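Local coordinates for putative Outer membrane protein (PDB 6GW5) that probably mediates attachment of Helicobacter pylori to host glycans, as the extracellular adhesin domain of the outer membrane protein SabA, at residues L5-E10 and L372-V377; T353-T358 and Y397-N402; K11-S16 and Q411-M416; Q66-S71 and A222-L227; L84-V89 and C118-T123. One frame throughout, in Å; residues are numbered along the deposited sequence.

Interaction 1 of 5, residues L5-E10 and L372-V377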
# COMPACT_ATOMS: atom_id res chain seq x y z
N LEU A 5 -11.52 -31.13 -39.30
CA LEU A 5 -10.65 -29.99 -39.06
C LEU A 5 -10.89 -29.38 -37.67
O LEU A 5 -9.93 -29.11 -36.95
CB LEU A 5 -10.86 -28.97 -40.18
CG LEU A 5 -9.92 -27.78 -40.27
CD1 LEU A 5 -9.28 -27.65 -41.66
CD2 LEU A 5 -10.56 -26.47 -39.82
N LYS A 6 -12.16 -29.22 -37.29
CA LYS A 6 -12.48 -28.68 -35.97
C LYS A 6 -11.92 -29.50 -34.83
O LYS A 6 -11.38 -28.94 -33.89
CB LYS A 6 -13.99 -28.51 -35.75
CG LYS A 6 -14.59 -27.35 -36.54
CD LYS A 6 -15.47 -26.42 -35.67
CE LYS A 6 -15.39 -24.94 -36.12
NZ LYS A 6 -16.72 -24.26 -36.29
N ASN A 7 -12.03 -30.82 -34.92
CA ASN A 7 -11.48 -31.70 -33.90
C ASN A 7 -9.96 -31.54 -33.78
O ASN A 7 -9.41 -31.44 -32.69
CB ASN A 7 -11.79 -33.15 -34.22
CG ASN A 7 -11.40 -34.08 -33.09
OD1 ASN A 7 -11.81 -33.89 -31.94
ND2 ASN A 7 -10.58 -35.07 -33.39
N LEU A 8 -9.31 -31.48 -34.93
CA LEU A 8 -7.88 -31.33 -35.00
C LEU A 8 -7.42 -29.99 -34.40
O LEU A 8 -6.37 -29.90 -33.75
CB LEU A 8 -7.43 -31.42 -36.47
CG LEU A 8 -5.99 -31.85 -36.76
CD1 LEU A 8 -5.82 -33.33 -36.45
CD2 LEU A 8 -5.61 -31.58 -38.21
N ASN A 9 -8.18 -28.95 -34.71
CA ASN A 9 -7.84 -27.59 -34.33
C ASN A 9 -7.92 -27.40 -32.84
O ASN A 9 -7.14 -26.64 -32.27
CB ASN A 9 -8.77 -26.60 -35.04
CG ASN A 9 -8.57 -25.16 -34.58
OD1 ASN A 9 -7.57 -24.51 -34.91
ND2 ASN A 9 -9.50 -24.66 -33.80
N GLU A 10 -8.84 -28.09 -32.18
CA GLU A 10 -8.96 -27.90 -30.75
C GLU A 10 -8.03 -28.86 -29.99
O GLU A 10 -7.62 -28.56 -28.87
CB GLU A 10 -10.40 -27.83 -30.21
CG GLU A 10 -11.49 -28.72 -30.81
CD GLU A 10 -11.47 -30.13 -30.25
OE1 GLU A 10 -12.56 -30.68 -29.93
OE2 GLU A 10 -10.38 -30.69 -30.07
N LEU A 372 -4.46 -40.02 -36.06
CA LEU A 372 -5.46 -39.45 -36.94
C LEU A 372 -4.87 -39.40 -38.33
O LEU A 372 -3.80 -38.80 -38.51
CB LEU A 372 -5.84 -38.08 -36.43
CG LEU A 372 -6.60 -38.21 -35.08
CD1 LEU A 372 -6.96 -36.90 -34.36
CD2 LEU A 372 -7.83 -39.11 -35.20
N PRO A 373 -5.53 -40.06 -39.31
CA PRO A 373 -4.96 -40.07 -40.67
C PRO A 373 -4.83 -38.66 -41.27
O PRO A 373 -3.85 -38.37 -41.96
CB PRO A 373 -5.93 -40.94 -41.48
CG PRO A 373 -7.12 -41.19 -40.63
CD PRO A 373 -6.85 -40.72 -39.23
N TYR A 374 -5.78 -37.80 -40.97
CA TYR A 374 -5.76 -36.44 -41.51
C TYR A 374 -4.75 -35.55 -40.77
O TYR A 374 -4.46 -34.41 -41.19
CB TYR A 374 -7.17 -35.83 -41.52
CG TYR A 374 -8.01 -36.12 -40.29
CD1 TYR A 374 -8.68 -37.34 -40.12
CD2 TYR A 374 -8.15 -35.16 -39.29
CE1 TYR A 374 -9.44 -37.59 -38.98
CE2 TYR A 374 -8.92 -35.40 -38.14
CZ TYR A 374 -9.57 -36.61 -38.00
OH TYR A 374 -10.33 -36.83 -36.88
N ASN A 375 -4.20 -36.05 -39.67
CA ASN A 375 -3.21 -35.27 -38.96
C ASN A 375 -2.05 -34.96 -39.87
O ASN A 375 -1.42 -35.87 -40.40
CB ASN A 375 -2.69 -36.00 -37.74
CG ASN A 375 -1.56 -35.27 -37.07
OD1 ASN A 375 -1.58 -34.04 -36.96
ND2 ASN A 375 -0.55 -36.01 -36.67
N GLN A 376 -1.76 -33.66 -39.98
CA GLN A 376 -0.71 -33.10 -40.79
C GLN A 376 0.61 -32.86 -40.00
O GLN A 376 1.70 -32.90 -40.57
CB GLN A 376 -1.23 -31.74 -41.31
CG GLN A 376 -0.56 -31.26 -42.58
CD GLN A 376 -1.43 -31.32 -43.84
OE1 GLN A 376 -2.28 -32.21 -44.00
NE2 GLN A 376 -1.21 -30.37 -44.75
N VAL A 377 0.54 -32.62 -38.69
CA VAL A 377 1.74 -32.27 -37.91
C VAL A 377 2.37 -33.42 -37.13
O VAL A 377 1.70 -34.12 -36.35
CB VAL A 377 1.46 -31.15 -36.90
CG1 VAL A 377 2.75 -30.72 -36.20
CG2 VAL A 377 0.84 -29.95 -37.62

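Interaction 2 of 5, residues T353-T358 and Y397-N402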
# COMPACT_ATOMS: atom_id res chain seq x y z
N THR A 353 3.34 -31.94 -9.00
CA THR A 353 2.24 -32.79 -9.40
C THR A 353 1.64 -32.35 -10.73
O THR A 353 1.30 -33.17 -11.58
CB THR A 353 1.16 -32.81 -8.30
OG1 THR A 353 1.71 -33.45 -7.15
CG2 THR A 353 -0.15 -33.52 -8.76
N GLU A 354 1.46 -31.05 -10.86
CA GLU A 354 0.77 -30.46 -11.99
C GLU A 354 1.60 -30.61 -13.25
O GLU A 354 1.05 -30.80 -14.33
CB GLU A 354 0.49 -28.98 -11.73
CG GLU A 354 -0.32 -28.29 -12.81
CD GLU A 354 -0.70 -26.87 -12.41
OE1 GLU A 354 -1.43 -26.71 -11.39
OE2 GLU A 354 -0.26 -25.93 -13.10
N ILE A 355 2.92 -30.46 -13.15
CA ILE A 355 3.74 -30.59 -14.34
C ILE A 355 3.73 -32.03 -14.83
O ILE A 355 3.71 -32.26 -16.03
CB ILE A 355 5.20 -30.06 -14.14
CG1 ILE A 355 5.81 -29.82 -15.50
CG2 ILE A 355 6.04 -30.98 -13.25
CD1 ILE A 355 7.15 -29.15 -15.39
N VAL A 356 3.67 -32.97 -13.89
CA VAL A 356 3.66 -34.38 -14.25
C VAL A 356 2.32 -34.70 -14.94
O VAL A 356 2.32 -35.27 -16.02
CB VAL A 356 3.92 -35.33 -13.06
CG1 VAL A 356 3.75 -36.77 -13.48
CG2 VAL A 356 5.32 -35.15 -12.53
N THR A 357 1.20 -34.32 -14.31
CA THR A 357 -0.10 -34.52 -14.95
C THR A 357 -0.08 -33.91 -16.34
O THR A 357 -0.50 -34.51 -17.28
CB THR A 357 -1.23 -33.87 -14.15
OG1 THR A 357 -1.13 -34.27 -12.80
CG2 THR A 357 -2.56 -34.27 -14.67
N THR A 358 0.40 -32.69 -16.43
CA THR A 358 0.39 -31.98 -17.68
C THR A 358 1.28 -32.64 -18.75
O THR A 358 0.95 -32.62 -19.92
CB THR A 358 0.76 -30.52 -17.46
OG1 THR A 358 -0.16 -29.95 -16.53
CG2 THR A 358 0.69 -29.72 -18.76
N TYR A 397 11.97 -33.13 -13.52
CA TYR A 397 10.91 -32.26 -14.02
C TYR A 397 11.34 -31.44 -15.24
O TYR A 397 10.57 -30.68 -15.77
CB TYR A 397 10.43 -31.39 -12.86
CG TYR A 397 9.94 -32.18 -11.65
CD1 TYR A 397 8.81 -33.03 -11.74
CD2 TYR A 397 10.61 -32.10 -10.41
CE1 TYR A 397 8.35 -33.74 -10.63
CE2 TYR A 397 10.16 -32.80 -9.31
CZ TYR A 397 9.05 -33.62 -9.42
OH TYR A 397 8.66 -34.30 -8.31
N ASN A 398 12.55 -31.69 -15.74
CA ASN A 398 13.12 -30.91 -16.79
C ASN A 398 12.73 -31.42 -18.16
O ASN A 398 13.53 -31.85 -18.95
CB ASN A 398 14.60 -30.90 -16.57
CG ASN A 398 15.30 -29.86 -17.40
OD1 ASN A 398 14.70 -28.91 -17.90
ND2 ASN A 398 16.60 -30.03 -17.54
N TYR A 399 11.45 -31.34 -18.47
CA TYR A 399 10.93 -31.89 -19.73
C TYR A 399 11.50 -31.14 -20.90
O TYR A 399 11.70 -29.95 -20.78
CB TYR A 399 9.41 -31.79 -19.77
CG TYR A 399 8.79 -32.65 -18.71
CD1 TYR A 399 8.68 -34.01 -18.90
CD2 TYR A 399 8.33 -32.11 -17.52
CE1 TYR A 399 8.14 -34.83 -17.92
CE2 TYR A 399 7.77 -32.90 -16.54
CZ TYR A 399 7.69 -34.25 -16.73
OH TYR A 399 7.14 -35.05 -15.76
N GLN A 400 11.76 -31.82 -22.01
CA GLN A 400 12.22 -31.14 -23.24
C GLN A 400 11.13 -31.13 -24.22
O GLN A 400 10.54 -32.14 -24.52
CB GLN A 400 13.47 -31.76 -23.87
CG GLN A 400 14.71 -31.73 -22.96
CD GLN A 400 15.06 -30.35 -22.30
OE1 GLN A 400 14.88 -30.14 -21.10
NE2 GLN A 400 15.63 -29.45 -23.08
N ILE A 401 10.82 -29.94 -24.66
CA ILE A 401 9.88 -29.74 -25.73
C ILE A 401 10.67 -29.47 -27.00
O ILE A 401 11.44 -28.52 -27.09
CB ILE A 401 8.99 -28.53 -25.43
CG1 ILE A 401 8.13 -28.81 -24.18
CG2 ILE A 401 8.10 -28.17 -26.64
CD1 ILE A 401 7.88 -27.59 -23.36
N ASN A 402 10.43 -30.29 -28.00
CA ASN A 402 11.07 -30.14 -29.29
C ASN A 402 10.65 -28.84 -29.98
O ASN A 402 9.48 -28.65 -30.30
CB ASN A 402 10.71 -31.32 -30.19
CG ASN A 402 11.47 -31.31 -31.49
OD1 ASN A 402 11.33 -30.39 -32.30
ND2 ASN A 402 12.30 -32.30 -31.68

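Interaction 3 of 5, residues K11-S16 and Q411-M416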
# COMPACT_ATOMS: atom_id res chain seq x y z
N LYS A 11 -7.72 -30.01 -30.60
CA LYS A 11 -6.69 -30.88 -30.07
C LYS A 11 -5.34 -30.17 -30.19
O LYS A 11 -4.52 -30.20 -29.25
CB LYS A 11 -6.71 -32.24 -30.76
CG LYS A 11 -7.93 -33.02 -30.32
CD LYS A 11 -7.87 -34.51 -30.55
CE LYS A 11 -8.88 -35.14 -29.55
NZ LYS A 11 -8.93 -36.62 -29.47
N TYR A 12 -5.13 -29.48 -31.30
CA TYR A 12 -3.89 -28.75 -31.48
C TYR A 12 -3.78 -27.66 -30.44
O TYR A 12 -2.74 -27.50 -29.83
CB TYR A 12 -3.74 -28.16 -32.90
CG TYR A 12 -3.33 -29.10 -34.03
CD1 TYR A 12 -2.96 -30.43 -33.80
CD2 TYR A 12 -3.32 -28.64 -35.35
CE1 TYR A 12 -2.60 -31.27 -34.84
CE2 TYR A 12 -2.97 -29.48 -36.41
CZ TYR A 12 -2.59 -30.80 -36.16
OH TYR A 12 -2.25 -31.64 -37.20
N GLU A 13 -4.86 -26.91 -30.26
CA GLU A 13 -4.83 -25.77 -29.37
C GLU A 13 -4.61 -26.24 -27.93
O GLU A 13 -3.98 -25.59 -27.14
CB GLU A 13 -6.08 -24.90 -29.54
CG GLU A 13 -5.83 -23.46 -29.15
CD GLU A 13 -7.08 -22.64 -28.83
OE1 GLU A 13 -7.08 -21.49 -29.30
OE2 GLU A 13 -8.04 -23.08 -28.11
N GLN A 14 -5.09 -27.43 -27.64
CA GLN A 14 -4.96 -27.98 -26.32
C GLN A 14 -3.55 -28.50 -26.02
O GLN A 14 -3.05 -28.36 -24.92
CB GLN A 14 -5.96 -29.10 -26.09
CG GLN A 14 -6.82 -28.89 -24.87
CD GLN A 14 -6.25 -29.49 -23.65
OE1 GLN A 14 -6.02 -30.67 -23.64
NE2 GLN A 14 -6.01 -28.70 -22.61
N LEU A 15 -2.93 -29.13 -27.01
CA LEU A 15 -1.58 -29.60 -26.85
C LEU A 15 -0.63 -28.41 -26.65
O LEU A 15 0.27 -28.41 -25.81
CB LEU A 15 -1.16 -30.44 -28.05
CG LEU A 15 0.31 -30.86 -28.11
CD1 LEU A 15 0.70 -31.73 -26.93
CD2 LEU A 15 0.60 -31.60 -29.41
N SER A 16 -0.86 -27.39 -27.46
CA SER A 16 -0.11 -26.17 -27.42
C SER A 16 -0.22 -25.53 -26.07
O SER A 16 0.75 -25.02 -25.55
CB SER A 16 -0.63 -25.21 -28.47
OG SER A 16 0.10 -24.01 -28.43
N GLN A 411 2.47 -22.85 -36.17
CA GLN A 411 2.23 -22.44 -37.54
C GLN A 411 0.95 -23.08 -38.08
O GLN A 411 0.17 -22.40 -38.74
CB GLN A 411 3.44 -22.72 -38.43
CG GLN A 411 3.45 -21.93 -39.74
CD GLN A 411 3.60 -20.39 -39.60
OE1 GLN A 411 2.67 -19.76 -39.14
NE2 GLN A 411 4.74 -19.79 -40.02
N ALA A 412 0.70 -24.35 -37.77
CA ALA A 412 -0.59 -25.00 -38.14
C ALA A 412 -1.82 -24.41 -37.43
O ALA A 412 -2.88 -24.25 -38.04
CB ALA A 412 -0.53 -26.50 -37.90
N LEU A 413 -1.69 -24.07 -36.16
CA LEU A 413 -2.74 -23.37 -35.46
C LEU A 413 -3.06 -22.01 -36.13
O LEU A 413 -4.23 -21.62 -36.25
CB LEU A 413 -2.36 -23.21 -33.98
CG LEU A 413 -3.28 -23.59 -32.82
CD1 LEU A 413 -4.02 -24.88 -33.09
CD2 LEU A 413 -2.53 -23.66 -31.48
N ALA A 414 -2.03 -21.30 -36.58
CA ALA A 414 -2.15 -19.95 -37.16
C ALA A 414 -2.77 -19.98 -38.57
O ALA A 414 -3.58 -19.12 -38.92
CB ALA A 414 -0.78 -19.27 -37.20
N ALA A 415 -2.36 -20.98 -39.34
CA ALA A 415 -2.97 -21.31 -40.63
C ALA A 415 -4.43 -21.66 -40.47
O ALA A 415 -5.25 -21.23 -41.27
CB ALA A 415 -2.25 -22.49 -41.25
N MET A 416 -4.77 -22.40 -39.42
CA MET A 416 -6.17 -22.66 -39.10
C MET A 416 -6.95 -21.43 -38.59
O MET A 416 -8.17 -21.49 -38.53
CB MET A 416 -6.27 -23.82 -38.10
CG MET A 416 -5.73 -25.14 -38.64
SD MET A 416 -5.98 -26.51 -37.50
CE MET A 416 -6.85 -27.68 -38.52

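Interaction 4 of 5, residues Q66-S71 and A222-L227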
# COMPACT_ATOMS: atom_id res chain seq x y z
N GLN A 66 4.34 10.16 9.64
CA GLN A 66 4.76 11.53 9.55
C GLN A 66 3.84 12.38 8.71
O GLN A 66 3.39 13.44 9.14
CB GLN A 66 6.15 11.60 8.89
CG GLN A 66 7.25 12.02 9.84
CD GLN A 66 7.01 13.42 10.40
OE1 GLN A 66 7.12 14.43 9.69
NE2 GLN A 66 6.66 13.47 11.66
N ALA A 67 3.59 11.95 7.48
CA ALA A 67 2.81 12.74 6.58
C ALA A 67 1.39 12.89 7.12
O ALA A 67 0.81 13.98 7.01
CB ALA A 67 2.80 12.13 5.18
N VAL A 68 0.82 11.82 7.65
CA VAL A 68 -0.56 11.86 8.15
C VAL A 68 -0.65 12.78 9.39
O VAL A 68 -1.58 13.57 9.50
CB VAL A 68 -1.12 10.45 8.44
CG1 VAL A 68 -2.50 10.52 9.10
CG2 VAL A 68 -1.24 9.64 7.15
N ILE A 69 0.31 12.69 10.29
CA ILE A 69 0.30 13.56 11.46
C ILE A 69 0.46 14.99 11.05
O ILE A 69 -0.26 15.85 11.49
CB ILE A 69 1.44 13.24 12.45
CG1 ILE A 69 1.27 11.86 13.07
CG2 ILE A 69 1.51 14.28 13.54
CD1 ILE A 69 -0.13 11.53 13.53
N THR A 70 1.43 15.26 10.20
CA THR A 70 1.60 16.59 9.65
C THR A 70 0.22 17.10 9.13
O THR A 70 -0.21 18.22 9.43
CB THR A 70 2.65 16.56 8.52
OG1 THR A 70 3.97 16.36 9.08
CG2 THR A 70 2.62 17.82 7.65
N SER A 71 -0.43 16.28 8.32
CA SER A 71 -1.63 16.69 7.65
C SER A 71 -2.79 16.91 8.66
O SER A 71 -3.62 17.75 8.46
CB SER A 71 -2.00 15.68 6.54
OG SER A 71 -2.73 14.61 7.10
N ALA A 222 -9.80 9.16 7.35
CA ALA A 222 -9.77 7.75 6.90
C ALA A 222 -8.36 7.16 6.87
O ALA A 222 -8.20 5.95 6.90
CB ALA A 222 -10.41 7.61 5.54
N MET A 223 -7.34 8.03 6.85
CA MET A 223 -5.93 7.59 6.88
C MET A 223 -5.55 6.93 8.18
O MET A 223 -4.68 6.05 8.20
CB MET A 223 -4.99 8.78 6.71
CG MET A 223 -5.13 9.48 5.38
SD MET A 223 -4.03 10.87 5.22
CE MET A 223 -4.56 11.48 3.63
N ILE A 224 -6.16 7.37 9.27
CA ILE A 224 -5.69 6.99 10.58
C ILE A 224 -5.91 5.51 10.87
O ILE A 224 -4.98 4.84 11.28
CB ILE A 224 -6.27 7.90 11.67
CG1 ILE A 224 -5.74 9.32 11.46
CG2 ILE A 224 -5.82 7.45 13.05
CD1 ILE A 224 -6.31 10.37 12.39
N PRO A 225 -7.15 5.01 10.68
CA PRO A 225 -7.37 3.59 10.87
C PRO A 225 -6.55 2.72 9.96
O PRO A 225 -6.12 1.63 10.36
CB PRO A 225 -8.87 3.40 10.59
CG PRO A 225 -9.33 4.62 9.96
CD PRO A 225 -8.41 5.71 10.47
N ILE A 226 -6.29 3.19 8.75
CA ILE A 226 -5.40 2.43 7.85
C ILE A 226 -4.00 2.27 8.43
O ILE A 226 -3.45 1.18 8.43
CB ILE A 226 -5.33 3.07 6.46
CG1 ILE A 226 -6.64 2.78 5.71
CG2 ILE A 226 -4.13 2.53 5.67
CD1 ILE A 226 -6.94 3.70 4.57
N LEU A 227 -3.42 3.35 8.91
CA LEU A 227 -2.09 3.28 9.45
C LEU A 227 -2.03 2.51 10.76
O LEU A 227 -1.01 1.91 11.06
CB LEU A 227 -1.53 4.66 9.66
CG LEU A 227 -1.01 5.34 8.40
CD1 LEU A 227 -0.40 6.65 8.83
CD2 LEU A 227 0.01 4.49 7.66

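Interaction 5 of 5, residues L84-V89 and C118-T123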
# COMPACT_ATOMS: atom_id res chain seq x y z
N LEU A 84 -9.37 31.09 15.00
CA LEU A 84 -10.48 30.15 14.92
C LEU A 84 -11.42 30.42 13.74
O LEU A 84 -11.67 31.56 13.39
CB LEU A 84 -11.21 30.08 16.26
CG LEU A 84 -10.57 29.15 17.34
CD1 LEU A 84 -9.04 29.00 17.31
CD2 LEU A 84 -11.03 29.48 18.75
N THR A 85 -11.85 29.36 13.06
CA THR A 85 -12.86 29.50 12.00
C THR A 85 -14.28 29.30 12.54
O THR A 85 -15.21 29.05 11.77
CB THR A 85 -12.64 28.49 10.86
OG1 THR A 85 -12.90 27.15 11.33
CG2 THR A 85 -11.26 28.61 10.31
N PHE A 86 -14.41 29.33 13.85
CA PHE A 86 -15.68 29.22 14.55
C PHE A 86 -15.58 30.15 15.76
O PHE A 86 -14.47 30.65 16.07
CB PHE A 86 -15.97 27.76 14.98
CG PHE A 86 -14.80 27.06 15.61
CD1 PHE A 86 -13.91 26.36 14.82
CD2 PHE A 86 -14.61 27.04 16.98
CE1 PHE A 86 -12.85 25.68 15.38
CE2 PHE A 86 -13.53 26.38 17.56
CZ PHE A 86 -12.64 25.69 16.75
N PHE A 87 -16.69 30.37 16.45
CA PHE A 87 -16.73 31.28 17.58
C PHE A 87 -16.93 30.47 18.85
O PHE A 87 -17.89 29.72 18.98
CB PHE A 87 -17.86 32.28 17.34
CG PHE A 87 -17.99 33.37 18.37
CD1 PHE A 87 -17.16 34.50 18.35
CD2 PHE A 87 -18.99 33.32 19.33
CE1 PHE A 87 -17.32 35.50 19.31
CE2 PHE A 87 -19.14 34.33 20.29
CZ PHE A 87 -18.30 35.42 20.28
N VAL A 88 -16.00 30.58 19.78
CA VAL A 88 -16.11 29.85 21.06
C VAL A 88 -16.75 30.70 22.15
O VAL A 88 -16.55 31.92 22.24
CB VAL A 88 -14.71 29.35 21.50
CG1 VAL A 88 -14.74 28.60 22.82
CG2 VAL A 88 -14.18 28.45 20.42
N VAL A 89 -17.53 30.03 22.98
CA VAL A 89 -18.33 30.74 23.97
C VAL A 89 -18.23 30.07 25.31
O VAL A 89 -18.20 28.86 25.40
CB VAL A 89 -19.81 30.80 23.54
CG1 VAL A 89 -19.88 31.39 22.15
CG2 VAL A 89 -20.48 29.44 23.56
N CYS A 118 -22.14 28.14 13.79
CA CYS A 118 -20.67 28.29 13.82
C CYS A 118 -20.12 28.61 15.19
O CYS A 118 -19.01 29.18 15.32
CB CYS A 118 -20.23 29.37 12.84
SG CYS A 118 -20.86 29.07 11.18
N ALA A 119 -20.85 28.22 16.22
CA ALA A 119 -20.43 28.48 17.58
C ALA A 119 -20.02 27.19 18.20
O ALA A 119 -20.50 26.13 17.80
CB ALA A 119 -21.57 29.10 18.38
N MET A 120 -19.17 27.27 19.20
CA MET A 120 -18.72 26.08 19.89
C MET A 120 -18.64 26.35 21.38
O MET A 120 -18.13 27.37 21.80
CB MET A 120 -17.32 25.62 19.35
CG MET A 120 -16.66 24.43 20.07
SD MET A 120 -15.12 23.76 19.40
CE MET A 120 -15.77 23.21 17.84
N ASN A 121 -19.03 25.38 22.16
CA ASN A 121 -18.76 25.44 23.59
C ASN A 121 -17.31 25.43 23.95
O ASN A 121 -16.61 24.58 23.44
CB ASN A 121 -19.35 24.24 24.28
CG ASN A 121 -20.74 24.50 24.75
OD1 ASN A 121 -21.38 25.48 24.35
ND2 ASN A 121 -21.23 23.62 25.60
N GLN A 122 -16.89 26.30 24.86
CA GLN A 122 -15.54 26.29 25.38
C GLN A 122 -15.13 24.91 25.93
O GLN A 122 -13.99 24.48 25.70
CB GLN A 122 -15.31 27.38 26.44
CG GLN A 122 -13.86 27.76 26.46
CD GLN A 122 -13.39 28.63 27.60
OE1 GLN A 122 -14.00 29.66 27.94
NE2 GLN A 122 -12.26 28.23 28.20
N THR A 123 -16.02 24.23 26.65
CA THR A 123 -15.82 22.84 27.05
C THR A 123 -15.21 22.02 25.87
O THR A 123 -14.07 21.52 25.96
CB THR A 123 -17.17 22.19 27.47
OG1 THR A 123 -17.68 22.89 28.60
CG2 THR A 123 -17.03 20.71 27.83

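Interaction 1 of 5, residues L5-E10 and L372-V377
Apolar contact carries most of this meeting, and Leu8 is at its middle. One methyl, CD1 of Leu8, does all of the touching: it lies 4.1 Å from CE2 of Tyr374, approaching the ring obliquely, and 4.3 Å from CD1 of Leu372, with the backbone of Asn375 just beside it. Tyr374 holds CG between its backbone N and carbonyl carbon (chi1 41°), which folds the ring back over its own loop, where CB of Leu372 sits 4.3 Å above the ring plane, over the centre.

The loop 372-377 follows helix 348-370 and begins with a type I beta turn from Leu372 to Asn375; an Asx turn comes next, with OD1 of Asn375 accepting from N of Val377 at 3.1 Å. The turns pack against the first helix, 3-32, part of which is predicted to form a coiled coil.

No hydrogen bond crosses the contact; ND2 of Asn7 merely packs near OH of Tyr374, at 3.9 Å, the Asn7 amide turned 59° from the ring. Asn375 is held at both ends of its amide: its ND2 bonds to O of Val377 at 3.0 Å, and OD1 is also hydrogen-bonded to the hydroxyl of Tyr12.

Interaction 2 of 5, residues T353-T358 and Y397-N402
Two tyrosines only two residues apart, Tyr397 and Tyr399, converge on neighbouring residues of one helix, so that Ile355 and Val356 each touch both. The inverse gamma turn centred on Asn398 bends the chain between them. Ile355 divides its branches: CG2 lies 3.8 Å from CD1 of Tyr397, coming in obliquely, while CG1 is 3.8 Å from CE2 of Tyr399. With CG1 of Ile355 anti to the backbone N (chi1 -161°), the longer branch runs alongside the Tyr399 ring in the opposite sense to it, and CD1 finishes in the plane of that ring, at its edge, 3.8 Å from CD2.

Val356 works with a single methyl. CG2 of Val356 meets the edge of Tyr397, 3.8 Å from CE1 and near the ring plane, and is also 3.7 Å from OH of Tyr399.

The segment 397-402 leads through strand 400-401, which pairs antiparallel with strand 383-384, into helix 403-415, where Asn402 is the N-cap. Around the contact, Tyr399 stacks on Tyr359 of helix 348-370, and Ile355 also touches Ile29 of helix 3-32.

Between the two segments there is no hydrogen bond at all. The join rests mainly on aliphatic groups packed against the tyrosine rings, so it is held by van der Waals and hydrophobic contact, while O of Tyr399 finds its polar partner elsewhere, in Lys26.

Interaction 3 of 5, residues K11-S16 and Q411-M416
Tyr12 reaches across from helix 3-32 to three residues near the end of the modelled chain, Ala412 and Leu413 of helix 403-415 and Met416. CB of Tyr12 packs on CD1 of Leu413. CG sits anti to the carbonyl carbon (chi1 -78°), and this sends the ring across the neighbouring helix, toward the loop after helix 348-370: CD2 of Tyr12 is 4.0 Å from SD of Met416, and CE2 is 4.1 Å from CB of Ala412.

SD of Met416 makes a Met-aromatic contact, 5.2 Å from the Tyr12 ring centroid and approaching obliquely. The two helix segments run in roughly opposite directions but cross at a marked angle, 139° between their directions, with axes 10.1 Å apart; the first belongs to a predicted coiled coil. At the tip, OH leaves the pair and bonds to OD1 of Asn375.

Leu413 fills the rest of the interface. CD2 of Leu413 is 4.0 Å from CG of Glu13, the two side chains crossing at about a right angle, and 3.9 Å from CB of Ser16. Leu409, one turn earlier, touches both Tyr12 and Ser16.

Interaction 4 of 5, residues Q66-S71 and A222-L227
Val68 faces three side chains of helix 215-240 at once. CG2 of Val68 is 3.5 Å from CD1 of Leu227, the two side chains meeting tip to tip, and 3.6 Å from SD of Met223. The other methyl of Val68, CG1, is 3.9 Å from CB of Met223 and 4.2 Å from CG1 of Ile224. Because CG1 stands anti to the backbone N (chi1 174°), CG2 takes the position beside that N, and the fork opens onto the opposing helix. Met223 stays extended beyond CG, which sets its sulfur across the valine's CG2 at a slant.

The two helices run nearly antiparallel, at 151° with axes 10.4 Å apart, in the helical bundle at the middle of the adhesin domain. Helix 215-240 is kinked at Pro225, whose N makes no bond to the preceding turn.

At the margin of the contact, Ser71 turns its OG back onto its own helix and bonds to O of Val68 at 2.9 Å. One shell out, helix 255-283 covers this side, Ile278 touching Val68, and Phe282 touching both Met223 and Ser71. Behind Ile224 and Leu227 lies helix 167-183, with Ala174 and Leu171.

Interaction 5 of 5, residues L84-V89 and C118-T123
A small parallel sheet of two strands, 87-89 and 119-121, forms this contact, with its second strand leading straight into helix 122-139. Four backbone bonds tie it together. N of Phe87 gives to O of Cys118 at 2.8 Å, N of Met120 to O of Phe87, N of Val89 to O of Met120 at 3.0 Å, and last N of Gln122 to O of Val89 at 2.9 Å, which carries the pairing into the first turn of the helix.

Side chains add to this on the face of Val88 and Met120. The methyl CE of Met120 rests over one face of the Phe86 ring in a CH-pi contact, 4.1 Å from the centroid and 19° off the normal. The sulfur of Met120, SD, lies 3.6 Å from CE2 of Phe86. The bend of Met120 at its last torsion (chi3 -63°) turns CE back over the ring. Nearby, CG1 of Val88 lies 3.8 Å from CG of Gln122.

The disulfide between Cys118 and Cys112 ties the strand's start to the chain just after helix 106-111, whose Ile108 touches Phe87 and Cys118. Tyr125 and Met128 of helix 122-139 pack on Met120, while strand 188-189 comes up beside Thr85 and Cys118.

In the fold
The five contacts run along an elongated, mostly helical chain. Interactions 1 and 3, with centres 9 Å apart, share helix 3-32 and touch through the hydroxyl of Tyr12, bringing the two modelled ends of this domain together. The centres of interactions 1 and 2 are about 24 Å apart; strand 400-401 leads from interaction 2 into the last helix of interaction 3. Interactions 4 and 5 are nested inside the loops closed by interactions 1 and 3, and interaction 2 follows interaction 4 in series. Interaction 4 sits nearer the chain's centre; interaction 5, nested within its loop, has its centre about 26 Å from that of interaction 4 and 84 Å from that of interaction 1. Residues distant in sequence thus close the end that carries both termini, while the parallel sheet and its disulfide occupy the far end.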